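Local coordinates for protein methylmalonyl-CoA carboxyltransferase 12S subunit (Propionibacterium freudenreichii, PDB 1ON3) that transfers the carboxyl group of methylmalonyl-CoA to the biotin of the 1.3S subunit, forming propanoyl-CoA, as the hexameric core of transcarboxylase, at residues M338-D343 with D369-L374; A313-V317 with V331-V337. All blocks are in the same frame, centred on the assembly; numbering follows the deposited sequence.

From the N terminus, contact 2 comes first: residues 313-317 enter strand 316-323, the chain turns back through strand 326-333, and 331-337 closes the antiparallel hairpin. The chain runs straight on into 338-343, where contact 1 opens; helix 344-359 and strand 364-370 follow, and 369-374 returns to close that loop. The two contacts therefore stand in series, neither nesting nor crossing, with centres about 8 Å apart. N315 joins them: its ND2 probably donates to C341 O and to D343 OD1, while M338 packs on its amide. Together they tie the hairpin to the neighbouring parallel strand 364-370 of the C-terminal carboxyltransferase half.

Contact 1. Residues M338-D343 with D369-L374; sequences MSGCLD and DVPGFL
In the crotonase-like C-terminal half of the subunit, a beta-alpha-beta connection runs from strand 326-333 through helix 344-359 to strand 364-370, and here the loop leading into its helix meets the loop leaving its second strand. L342 and F373 form a single backbone bridge. L342 N donates to G372 O at 3.2 Å, in the carbonyl plane, and L374 N returns a shorter bond of 2.8 Å to L342 O, nearly along the C=O axis. The two bonds grip L342 from both its N-H and its carbonyl. Its CB lies 3.6 Å from F373 CD2, and its CG 4.0 Å from V370 CG2; the side chains of L342 and V370 cross at about a right angle. On L374, CG stands anti to the backbone N (chi1 178°), and CD2 reaches the thioether of M338, 4.1 Å from SD, while CB packs on C341 CB. Further along, C341 SG touches P371 CG, and P371 CD comes within 3.3 Å of S339 O. Water 1 sits 2.7 Å from S339 O and from D369 O, bridging the two loops. D343 is the N-cap of helix 344-359, its OD1 accepting from A346 N. D369 forms a salt bridge with R408 and a hydrogen bond with Y290. S414 of helix 412-416 touches L342, V370 and F373, Q379 of helix 377-381 packs on D343 and L374, and the side chain of F373, about 6 Å from a bound methylmalonyl-CoA, meets the ring of Y184 of a neighbouring subunit.

Contact 2. Residues A313-V317 with V331-V337; sequences ATNLV and VANQPSV
The open end of the antiparallel beta hairpin 316-323/326-333 is joined here, where V317 and A332 form a hydrogen-bonded pair and L316 and N333 the adjoining non-hydrogen-bonded one. Backbone bonds come first: V317 N to A332 O at 2.8 Å is almost straight (174°), and A332 N answers to V317 O. Beyond the regular pairing, Q334 N still reaches N315 O at 2.9 Å, but from above the carbonyl plane, as the strands give way to type I turns at A313-L316 and Q334-V337.

Side-chain packing follows. On the face of L316 and N333, L316 CG is anti to the backbone N (chi1 -177°), and its CD1 makes an apolar contact with V331 CG1 at 4.1 Å and lies 4.0 Å from N333 ND2. On the face of V317 and A332, V317 CG2 lies against the amide of Q334. Between the turns, both methyls of V337 face T314 OG1 from one side, CG1 the nearer at 3.6 Å, and the side chains of T314 and V337 cross at about a right angle.

The polar ends of N315, N333 and Q334 find partners elsewhere in the same chain: the side chain of N315 is turned toward loop 338-343, N333 OD1 accepts from D369 N on strand 364-370, and Q334 OE1 accepts from V292 N while its NE2 reaches D291 OD1. Helix 344-359 covers L316 and V331 through A346 and F353, while I296 of helix 293-299 packs on V317.

Two waters bridge the segments. Water 2 donates to T314 O and accepts from Q334 NE2; water 3 lies 2.8 Å from N315 O and accepts from N333 ND2 at 2.9 Å.

Contact 1. Residues M338-D343 with D369-L374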
loop_
_atom_site.group_PDB
_atom_site.type_symbol
_atom_site.label_atom_id
_atom_site.label_comp_id
_atom_site.label_asym_id
_atom_site.label_seq_id
_atom_site.Cartn_x
_atom_site.Cartn_y
_atom_site.Cartn_z
ATOM N N MET E 338 -3.857 -47.451 13.815
ATOM C CA MET E 338 -3.116 -47.672 12.584
ATOM C C MET E 338 -1.647 -47.275 12.719
ATOM O O MET E 338 -1.057 -46.748 11.772
ATOM C CB MET E 338 -3.753 -46.882 11.442
ATOM C CG MET E 338 -5.122 -47.388 11.012
ATOM S SD MET E 338 -5.763 -46.424 9.627
ATOM C CE MET E 338 -6.506 -45.105 10.520
ATOM N N SER E 339 -1.069 -47.540 13.892
ATOM C CA SER E 339 0.334 -47.227 14.187
ATOM C C SER E 339 0.676 -45.745 14.051
ATOM O O SER E 339 1.851 -45.366 13.962
ATOM C CB SER E 339 1.270 -48.041 13.286
ATOM O OG SER E 339 1.099 -49.436 13.491
ATOM N N GLY E 340 -0.343 -44.898 14.047
ATOM C CA GLY E 340 -0.075 -43.477 13.909
ATOM C C GLY E 340 0.257 -43.071 12.479
ATOM O O GLY E 340 0.674 -41.937 12.233
ATOM N N CYS E 341 0.086 -43.994 11.532
ATOM C CA CYS E 341 0.348 -43.683 10.130
ATOM C C CYS E 341 -0.555 -42.560 9.636
ATOM O O CYS E 341 -1.703 -42.445 10.075
ATOM C CB CYS E 341 0.073 -44.894 9.237
ATOM S SG CYS E 341 1.297 -46.221 9.326
ATOM N N LEU E 342 -0.033 -41.724 8.744
ATOM C CA LEU E 342 -0.849 -40.673 8.134
ATOM C C LEU E 342 -1.442 -41.362 6.906
ATOM O O LEU E 342 -0.817 -42.274 6.355
ATOM C CB LEU E 342 0.014 -39.475 7.695
ATOM C CG LEU E 342 0.435 -38.525 8.825
ATOM C CD1 LEU E 342 1.449 -37.501 8.302
ATOM C CD2 LEU E 342 -0.795 -37.827 9.375
ATOM N N ASP E 343 -2.653 -40.974 6.511
ATOM C CA ASP E 343 -3.290 -41.555 5.333
ATOM C C ASP E 343 -4.052 -40.445 4.603
ATOM O O ASP E 343 -3.961 -39.277 4.981
ATOM C CB ASP E 343 -4.223 -42.727 5.721
ATOM C CG ASP E 343 -5.462 -42.298 6.516
ATOM O OD1 ASP E 343 -5.467 -41.220 7.145
ATOM O OD2 ASP E 343 -6.443 -43.077 6.529
ATOM N N ASP E 369 4.810 -38.475 16.290
ATOM C CA ASP E 369 5.126 -39.884 16.494
ATOM C C ASP E 369 4.486 -40.563 15.287
ATOM O O ASP E 369 3.421 -41.162 15.386
ATOM C CB ASP E 369 4.518 -40.422 17.790
ATOM C CG ASP E 369 5.092 -41.777 18.168
ATOM O OD1 ASP E 369 5.805 -42.362 17.319
ATOM O OD2 ASP E 369 4.834 -42.261 19.294
ATOM N N VAL E 370 5.143 -40.446 14.136
ATOM C CA VAL E 370 4.615 -40.983 12.884
ATOM C C VAL E 370 5.667 -41.826 12.155
ATOM O O VAL E 370 6.773 -41.363 11.873
ATOM C CB VAL E 370 4.103 -39.799 11.987
ATOM C CG1 VAL E 370 5.260 -38.851 11.634
ATOM C CG2 VAL E 370 3.410 -40.334 10.728
ATOM N N PRO E 371 5.327 -43.074 11.827
ATOM C CA PRO E 371 6.252 -43.988 11.139
ATOM C C PRO E 371 6.265 -43.902 9.618
ATOM O O PRO E 371 7.100 -44.532 8.962
ATOM C CB PRO E 371 5.781 -45.345 11.627
ATOM C CG PRO E 371 4.297 -45.173 11.570
ATOM C CD PRO E 371 4.061 -43.766 12.149
ATOM N N GLY E 372 5.329 -43.140 9.063
ATOM C CA GLY E 372 5.232 -42.963 7.622
ATOM C C GLY E 372 3.771 -42.891 7.216
ATOM O O GLY E 372 2.889 -42.751 8.078
ATOM N N PHE E 373 3.504 -42.959 5.912
ATOM C CA PHE E 373 2.128 -42.962 5.438
ATOM C C PHE E 373 1.677 -44.423 5.397
ATOM O O PHE E 373 2.497 -45.346 5.325
ATOM C CB PHE E 373 2.012 -42.310 4.054
ATOM C CG PHE E 373 2.227 -40.817 4.073
ATOM C CD1 PHE E 373 3.505 -40.278 3.940
ATOM C CD2 PHE E 373 1.155 -39.955 4.274
ATOM C CE1 PHE E 373 3.709 -38.900 4.010
ATOM C CE2 PHE E 373 1.343 -38.576 4.347
ATOM C CZ PHE E 373 2.630 -38.051 4.214
ATOM N N LEU E 374 0.373 -44.627 5.472
ATOM C CA LEU E 374 -0.212 -45.956 5.471
ATOM C C LEU E 374 -0.054 -46.699 4.149
ATOM O O LEU E 374 -0.515 -46.233 3.105
ATOM C CB LEU E 374 -1.692 -45.843 5.814
ATOM C CG LEU E 374 -2.521 -47.121 5.824
ATOM C CD1 LEU E 374 -2.100 -47.985 7.022
ATOM C CD2 LEU E 374 -4.008 -46.749 5.920
HETATM O O HOH W 1 3.092 -43.794 15.750
#

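Contact 2. Residues A313-V317 with V331-V337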
loop_
_atom_site.group_PDB
_atom_site.type_symbol
_atom_site.label_atom_id
_atom_site.label_comp_id
_atom_site.label_asym_id
_atom_site.label_seq_id
_atom_site.Cartn_x
_atom_site.Cartn_y
_atom_site.Cartn_z
ATOM N N ALA E 313 -10.906 -40.128 10.889
ATOM C CA ALA E 313 -9.455 -40.330 10.766
ATOM C C ALA E 313 -8.788 -40.183 12.124
ATOM O O ALA E 313 -7.950 -39.289 12.335
ATOM C CB ALA E 313 -8.872 -39.315 9.775
ATOM N N THR E 314 -9.161 -41.081 13.033
ATOM C CA THR E 314 -8.677 -41.060 14.404
ATOM C C THR E 314 -7.202 -41.402 14.563
ATOM O O THR E 314 -6.707 -41.465 15.685
ATOM C CB THR E 314 -9.530 -41.987 15.295
ATOM O OG1 THR E 314 -9.478 -43.325 14.777
ATOM C CG2 THR E 314 -10.984 -41.506 15.320
ATOM N N ASN E 315 -6.519 -41.644 13.443
ATOM C CA ASN E 315 -5.083 -41.917 13.460
ATOM C C ASN E 315 -4.350 -40.580 13.615
ATOM O O ASN E 315 -3.131 -40.536 13.769
ATOM C CB ASN E 315 -4.634 -42.629 12.166
ATOM C CG ASN E 315 -5.249 -42.034 10.903
ATOM O OD1 ASN E 315 -6.452 -41.761 10.847
ATOM N ND2 ASN E 315 -4.428 -41.858 9.870
ATOM N N LEU E 316 -5.114 -39.492 13.559
ATOM C CA LEU E 316 -4.566 -38.147 13.728
ATOM C C LEU E 316 -5.531 -37.293 14.535
ATOM O O LEU E 316 -6.724 -37.251 14.255
ATOM C CB LEU E 316 -4.304 -37.465 12.387
ATOM C CG LEU E 316 -3.671 -36.084 12.641
ATOM C CD1 LEU E 316 -2.381 -35.968 11.886
ATOM C CD2 LEU E 316 -4.641 -34.964 12.294
ATOM N N VAL E 317 -5.007 -36.606 15.538
ATOM C CA VAL E 317 -5.826 -35.756 16.394
ATOM C C VAL E 317 -5.640 -34.276 16.058
ATOM O O VAL E 317 -4.520 -33.834 15.839
ATOM C CB VAL E 317 -5.442 -35.957 17.889
ATOM C CG1 VAL E 317 -6.114 -34.912 18.753
ATOM C CG2 VAL E 317 -5.837 -37.358 18.353
ATOM N N VAL E 331 -1.987 -30.523 16.536
ATOM C CA VAL E 331 -2.048 -31.554 15.493
ATOM C C VAL E 331 -1.091 -32.630 16.003
ATOM O O VAL E 331 0.104 -32.386 16.157
ATOM C CB VAL E 331 -1.555 -30.993 14.141
ATOM C CG1 VAL E 331 -1.693 -32.049 13.039
ATOM C CG2 VAL E 331 -2.374 -29.743 13.773
ATOM N N ALA E 332 -1.623 -33.819 16.256
ATOM C CA ALA E 332 -0.827 -34.887 16.830
ATOM C C ALA E 332 -1.138 -36.270 16.258
ATOM O O ALA E 332 -2.301 -36.618 16.050
ATOM C CB ALA E 332 -1.050 -34.887 18.349
ATOM N N ASN E 333 -0.102 -37.064 16.007
ATOM C CA ASN E 333 -0.341 -38.411 15.494
ATOM C C ASN E 333 -0.845 -39.291 16.636
ATOM O O ASN E 333 -0.488 -39.078 17.799
ATOM C CB ASN E 333 0.941 -38.990 14.904
ATOM C CG ASN E 333 1.631 -38.019 13.967
ATOM O OD1 ASN E 333 2.670 -37.438 14.301
ATOM N ND2 ASN E 333 1.055 -37.835 12.786
ATOM N N GLN E 334 -1.663 -40.287 16.303
ATOM C CA GLN E 334 -2.245 -41.192 17.303
ATOM C C GLN E 334 -1.688 -42.622 17.129
ATOM O O GLN E 334 -2.264 -43.430 16.409
ATOM C CB GLN E 334 -3.774 -41.190 17.139
ATOM C CG GLN E 334 -4.546 -42.026 18.164
ATOM C CD GLN E 334 -4.343 -41.536 19.582
ATOM O OE1 GLN E 334 -3.276 -41.726 20.168
ATOM N NE2 GLN E 334 -5.366 -40.888 20.139
ATOM N N PRO E 335 -0.575 -42.949 17.814
ATOM C CA PRO E 335 0.049 -44.273 17.713
ATOM C C PRO E 335 -0.869 -45.459 17.982
ATOM O O PRO E 335 -0.631 -46.558 17.480
ATOM C CB PRO E 335 1.209 -44.180 18.714
ATOM C CG PRO E 335 1.573 -42.730 18.663
ATOM C CD PRO E 335 0.197 -42.097 18.737
ATOM N N SER E 336 -1.915 -45.232 18.768
ATOM C CA SER E 336 -2.855 -46.290 19.096
ATOM C C SER E 336 -3.840 -46.639 17.979
ATOM O O SER E 336 -4.647 -47.552 18.139
ATOM C CB SER E 336 -3.618 -45.915 20.366
ATOM O OG SER E 336 -4.087 -44.578 20.288
ATOM N N VAL E 337 -3.783 -45.918 16.857
ATOM C CA VAL E 337 -4.677 -46.194 15.729
ATOM C C VAL E 337 -3.863 -46.273 14.436
ATOM O O VAL E 337 -3.244 -45.293 14.023
ATOM C CB VAL E 337 -5.766 -45.097 15.562
ATOM C CG1 VAL E 337 -6.620 -45.393 14.350
ATOM C CG2 VAL E 337 -6.635 -45.025 16.806
HETATM O O HOH W 2 -7.986 -40.718 18.201
HETATM O O HOH W 3 -0.964 -39.787 12.153
#